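PDB 1TA9: glycerol dehydrogenase from Schizosaccharomyces pombe, which catalyses the NAD-dependent oxidation of glycerol to dihydroxyacetone, probably with a catalytic zinc ion, in the assimilation of glycerol. Local coordinates for residues V238-E241 against S242-S246; S360-K364 against C365-I369. All blocks are in the same frame, centred on the assembly; numbering follows the deposited sequence.

Contact 1 of 2, residues V238-E241 against S242-S246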
loop_
_atom_site.group_PDB
_atom_site.type_symbol
_atom_site.label_atom_id
_atom_site.label_comp_id
_atom_site.label_asym_id
_atom_site.label_seq_id
_atom_site.Cartn_x
_atom_site.Cartn_y
_atom_site.Cartn_z
ATOM N N VAL B 238 26.927 -0.509 1.908
ATOM C CA VAL B 238 27.040 -1.937 1.642
ATOM C C VAL B 238 28.004 -2.626 2.600
ATOM O O VAL B 238 27.657 -3.629 3.224
ATOM C CB VAL B 238 27.513 -2.218 0.197
ATOM C CG1 VAL B 238 27.822 -3.706 0.036
ATOM C CG2 VAL B 238 26.433 -1.790 -0.800
ATOM N N GLU B 239 29.214 -2.088 2.727
ATOM C CA GLU B 239 30.204 -2.708 3.600
ATOM C C GLU B 239 29.844 -2.614 5.075
ATOM O O GLU B 239 29.896 -3.617 5.790
ATOM C CB GLU B 239 31.595 -2.112 3.343
ATOM C CG GLU B 239 32.092 -2.357 1.922
ATOM C CD GLU B 239 33.538 -1.943 1.713
ATOM O OE1 GLU B 239 34.448 -2.748 2.016
ATOM O OE2 GLU B 239 33.763 -0.805 1.251
ATOM N N THR B 240 29.465 -1.426 5.535
ATOM C CA THR B 240 29.101 -1.262 6.938
ATOM C C THR B 240 27.922 -2.145 7.339
ATOM O O THR B 240 27.927 -2.736 8.421
ATOM C CB THR B 240 28.813 0.217 7.266
ATOM O OG1 THR B 240 30.061 0.895 7.455
ATOM C CG2 THR B 240 27.968 0.353 8.538
ATOM N N GLU B 241 26.911 -2.253 6.482
ATOM C CA GLU B 241 25.778 -3.119 6.813
ATOM C C GLU B 241 26.275 -4.561 6.962
ATOM O O GLU B 241 25.812 -5.298 7.825
ATOM C CB GLU B 241 24.700 -3.048 5.727
ATOM C CG GLU B 241 23.802 -1.823 5.830
ATOM C CD GLU B 241 22.922 -1.855 7.070
ATOM O OE1 GLU B 241 23.003 -0.922 7.887
ATOM O OE2 GLU B 241 22.142 -2.817 7.227
ATOM N N SER B 242 27.227 -4.950 6.118
ATOM C CA SER B 242 27.793 -6.299 6.152
ATOM C C SER B 242 28.570 -6.561 7.444
ATOM O O SER B 242 28.505 -7.653 8.006
ATOM C CB SER B 242 28.718 -6.512 4.946
ATOM O OG SER B 242 29.323 -7.793 4.997
ATOM N N VAL B 243 29.318 -5.561 7.902
ATOM C CA VAL B 243 30.095 -5.688 9.133
ATOM C C VAL B 243 29.154 -5.757 10.335
ATOM O O VAL B 243 29.318 -6.595 11.226
ATOM C CB VAL B 243 31.050 -4.479 9.320
ATOM C CG1 VAL B 243 31.725 -4.537 10.698
ATOM C CG2 VAL B 243 32.094 -4.476 8.228
ATOM N N ILE B 244 28.164 -4.868 10.351
ATOM C CA ILE B 244 27.203 -4.830 11.449
ATOM C C ILE B 244 26.359 -6.101 11.530
ATOM O O ILE B 244 26.186 -6.670 12.607
ATOM C CB ILE B 244 26.266 -3.606 11.318
ATOM C CG1 ILE B 244 27.076 -2.319 11.495
ATOM C CG2 ILE B 244 25.150 -3.674 12.363
ATOM C CD1 ILE B 244 26.266 -1.050 11.326
ATOM N N ARG B 245 25.840 -6.552 10.393
ATOM C CA ARG B 245 25.014 -7.752 10.376
ATOM C C ARG B 245 25.806 -9.018 10.682
ATOM O O ARG B 245 25.233 -10.038 11.075
ATOM C CB ARG B 245 24.292 -7.868 9.034
ATOM C CG ARG B 245 23.296 -6.736 8.829
ATOM C CD ARG B 245 22.422 -6.937 7.609
ATOM N NE ARG B 245 21.260 -6.057 7.665
ATOM C CZ ARG B 245 20.234 -6.115 6.821
ATOM N NH1 ARG B 245 20.226 -7.014 5.842
ATOM N NH2 ARG B 245 19.209 -5.284 6.968
ATOM N N SER B 246 27.123 -8.951 10.508
ATOM C CA SER B 246 27.990 -10.087 10.801
ATOM C C SER B 246 28.440 -10.015 12.261
ATOM O O SER B 246 29.122 -10.913 12.754
ATOM C CB SER B 246 29.225 -10.072 9.891
ATOM O OG SER B 246 28.875 -10.263 8.531
#

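Contact 2 of 2, residues S360-K364 against C365-I369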
loop_
_atom_site.group_PDB
_atom_site.type_symbol
_atom_site.label_atom_id
_atom_site.label_comp_id
_atom_site.label_asym_id
_atom_site.label_seq_id
_atom_site.Cartn_x
_atom_site.Cartn_y
_atom_site.Cartn_z
ATOM N N SER B 360 22.967 -0.003 -12.398
ATOM C CA SER B 360 22.378 1.044 -13.232
ATOM C C SER B 360 22.682 2.423 -12.652
ATOM O O SER B 360 22.949 3.371 -13.395
ATOM C CB SER B 360 20.861 0.853 -13.362
ATOM O OG SER B 360 20.239 0.804 -12.094
ATOM N N PHE B 361 22.634 2.530 -11.326
ATOM C CA PHE B 361 22.927 3.790 -10.653
ATOM C C PHE B 361 24.377 4.182 -10.923
ATOM O O PHE B 361 24.669 5.338 -11.236
ATOM C CB PHE B 361 22.724 3.661 -9.138
ATOM C CG PHE B 361 22.901 4.964 -8.395
ATOM C CD1 PHE B 361 21.891 5.921 -8.393
ATOM C CD2 PHE B 361 24.091 5.246 -7.727
ATOM C CE1 PHE B 361 22.064 7.147 -7.734
ATOM C CE2 PHE B 361 24.273 6.466 -7.068
ATOM C CZ PHE B 361 23.257 7.416 -7.072
ATOM N N MET B 362 25.285 3.219 -10.784
ATOM C CA MET B 362 26.699 3.479 -11.030
ATOM C C MET B 362 26.910 3.918 -12.475
ATOM O O MET B 362 27.677 4.846 -12.747
ATOM C CB MET B 362 27.538 2.234 -10.734
ATOM C CG MET B 362 27.634 1.887 -9.254
ATOM S SD MET B 362 28.601 0.385 -8.979
ATOM C CE MET B 362 28.620 0.306 -7.154
ATOM N N ALA B 363 26.223 3.253 -13.398
ATOM C CA ALA B 363 26.336 3.590 -14.811
ATOM C C ALA B 363 25.879 5.026 -15.063
ATOM O O ALA B 363 26.507 5.751 -15.828
ATOM C CB ALA B 363 25.511 2.622 -15.648
ATOM N N LYS B 364 24.785 5.438 -14.426
ATOM C CA LYS B 364 24.280 6.799 -14.613
ATOM C C LYS B 364 25.273 7.837 -14.099
ATOM O O LYS B 364 25.319 8.962 -14.598
ATOM C CB LYS B 364 22.934 6.975 -13.903
ATOM C CG LYS B 364 21.852 6.033 -14.414
ATOM C CD LYS B 364 20.534 6.219 -13.667
ATOM C CE LYS B 364 19.490 5.232 -14.174
ATOM N NZ LYS B 364 18.174 5.407 -13.489
ATOM N N CYS B 365 26.064 7.454 -13.101
ATOM C CA CYS B 365 27.062 8.338 -12.512
ATOM C C CYS B 365 28.376 8.301 -13.285
ATOM O O CYS B 365 29.328 8.994 -12.930
ATOM C CB CYS B 365 27.328 7.945 -11.052
ATOM S SG CYS B 365 25.946 8.260 -9.932
ATOM N N HIS B 366 28.421 7.477 -14.327
ATOM C CA HIS B 366 29.605 7.330 -15.172
ATOM C C HIS B 366 30.742 6.560 -14.504
ATOM O O HIS B 366 31.919 6.865 -14.706
ATOM C CB HIS B 366 30.118 8.699 -15.633
ATOM C CG HIS B 366 30.899 8.648 -16.913
ATOM N ND1 HIS B 366 30.301 8.472 -18.143
ATOM C CD2 HIS B 366 32.229 8.743 -17.155
ATOM C CE1 HIS B 366 31.228 8.464 -19.087
ATOM N NE2 HIS B 366 32.406 8.627 -18.513
ATOM N N LEU B 367 30.382 5.566 -13.698
ATOM C CA LEU B 367 31.360 4.717 -13.035
ATOM C C LEU B 367 31.466 3.442 -13.868
ATOM O O LEU B 367 30.472 2.975 -14.425
ATOM C CB LEU B 367 30.897 4.372 -11.615
ATOM C CG LEU B 367 31.057 5.485 -10.572
ATOM C CD1 LEU B 367 30.195 5.193 -9.348
ATOM C CD2 LEU B 367 32.530 5.591 -10.178
ATOM N N PRO B 368 32.671 2.862 -13.966
ATOM C CA PRO B 368 32.848 1.636 -14.748
ATOM C C PRO B 368 32.209 0.429 -14.064
ATOM O O PRO B 368 32.397 0.223 -12.866
ATOM C CB PRO B 368 34.367 1.509 -14.843
ATOM C CG PRO B 368 34.826 2.082 -13.540
ATOM C CD PRO B 368 33.956 3.317 -13.401
ATOM N N ILE B 369 31.452 -0.359 -14.824
ATOM C CA ILE B 369 30.802 -1.543 -14.271
ATOM C C ILE B 369 31.171 -2.807 -15.030
ATOM O O ILE B 369 30.596 -3.867 -14.792
ATOM C CB ILE B 369 29.265 -1.409 -14.271
ATOM C CG1 ILE B 369 28.746 -1.216 -15.699
ATOM C CG2 ILE B 369 28.851 -0.255 -13.370
ATOM C CD1 ILE B 369 27.225 -1.243 -15.805
#

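Contact 1 of 2, residues V238-E241 against S242-S246
Glu-241 and Arg-245 carry the charged part of this contact, one turn apart near the C-terminal end of helix 223-245. Glu-241 OE2 lies 3.4 Å from Arg-245 NE. The carboxylate and guanidinium planes are 72° apart, and the oxygen sits well out of the guanidinium plane. The salt bridge is therefore one of charges alone, with no N-H aimed at the oxygen. Arg-261 takes OE1 of the same carboxylate in a second salt bridge.

The apolar part is Thr-240 with Ile-244. Thr-240 CG2 meets Ile-244 CD1 at 3.6 Å. In Thr-240, CG2 lies anti to the backbone N and faces Ile-244, while OG1, beside that N, is hydrogen-bonded to Gly-305 O and Gly-310 N. An alanine in place of Ile-244 is likely to leave a gap beside the threonine methyl.

Backbone bonds run i to i+4. Ile-244 N reaches Thr-240 O at 2.9 Å, and Arg-245 N reaches Glu-241 O at 2.9 Å. At the end, Ser-246 OG donates to Ser-242 O at 2.7 Å.

Glu-239 OE2 bonds ND1 of the zinc ligand His-315, and its OE1 bonds Ala-312 N. Glu-239 is thus a second-shell residue that probably helps fix the rotation of that imidazole. The same short helical segment holds two unlike carboxylates: Glu-241 meets Arg-245 by charge alone, whereas Glu-239 is hydrogen-bonded on both oxygens.

Contact 2 of 2, residues S360-K364 against C365-I369
Met-362 O takes two backbone N-H groups where helix 352-364 ends. Leu-367 N donates to it at 3.0 Å in a fairly straight bond (163° at the hydrogen). Cys-365 N adds a weak bond at 3.1 Å. The stronger bond of Cys-365 N goes to Phe-361 O, also at 3.1 Å. His-366 N meets Ala-363 O at 3.0 Å from above the carbonyl plane. His-366 has positive phi. With the bonds from Leu-367 N to Met-362 O and from His-366 N to Ala-363 O, this is a Schellman motif closing the helix.

Beyond the backbone, Cys-365 SG lies over one face of the Phe-361 ring, 4.2 Å from its centroid and 26° off the normal. This is a sulfur-aromatic contact. Phe-361 CG is anti to the backbone N (chi1 -175°), which swings the ring toward the Cys-365 side. SG sits over the CE2 and CZ side of the face, with CE2 the nearest ring atom.

The chain then folds back along the helix. Met-362 CB touches Ile-369 CG2 at 3.9 Å and Leu-367 CB at 4.1 Å. Ala-363 CB rests near Ile-369 CD1. Met-362 continues onto Ala-338, Thr-341 and Leu-342 of helix 333-347, while Leu-367 packs on Ile-227 of helix 223-245. CB of His-366 is directed away from the helix, and ND1 is hydrogen-bonded to Glu-432 OE1.

How the contacts relate
Contact 1 comes first along the chain, near the C-terminal end of helix 223-245. Contact 2 follows at the end of helix 352-364 and in the loop leading to helix 371-374. Their centres are about 23 Å apart, and their nearest atoms about 7 Å apart, without touching. Both belong to the helical part of the chain, apart from the parallel sheet. Both touch Thr-341 on helix 333-347. Helices 223-245 and 333-347 give the zinc ligands Asp-232 and His-333, and His-315 comes from helix 313-322. Contact 1 is part of helix 223-245, and contact 2 packs against that helix and helix 333-347.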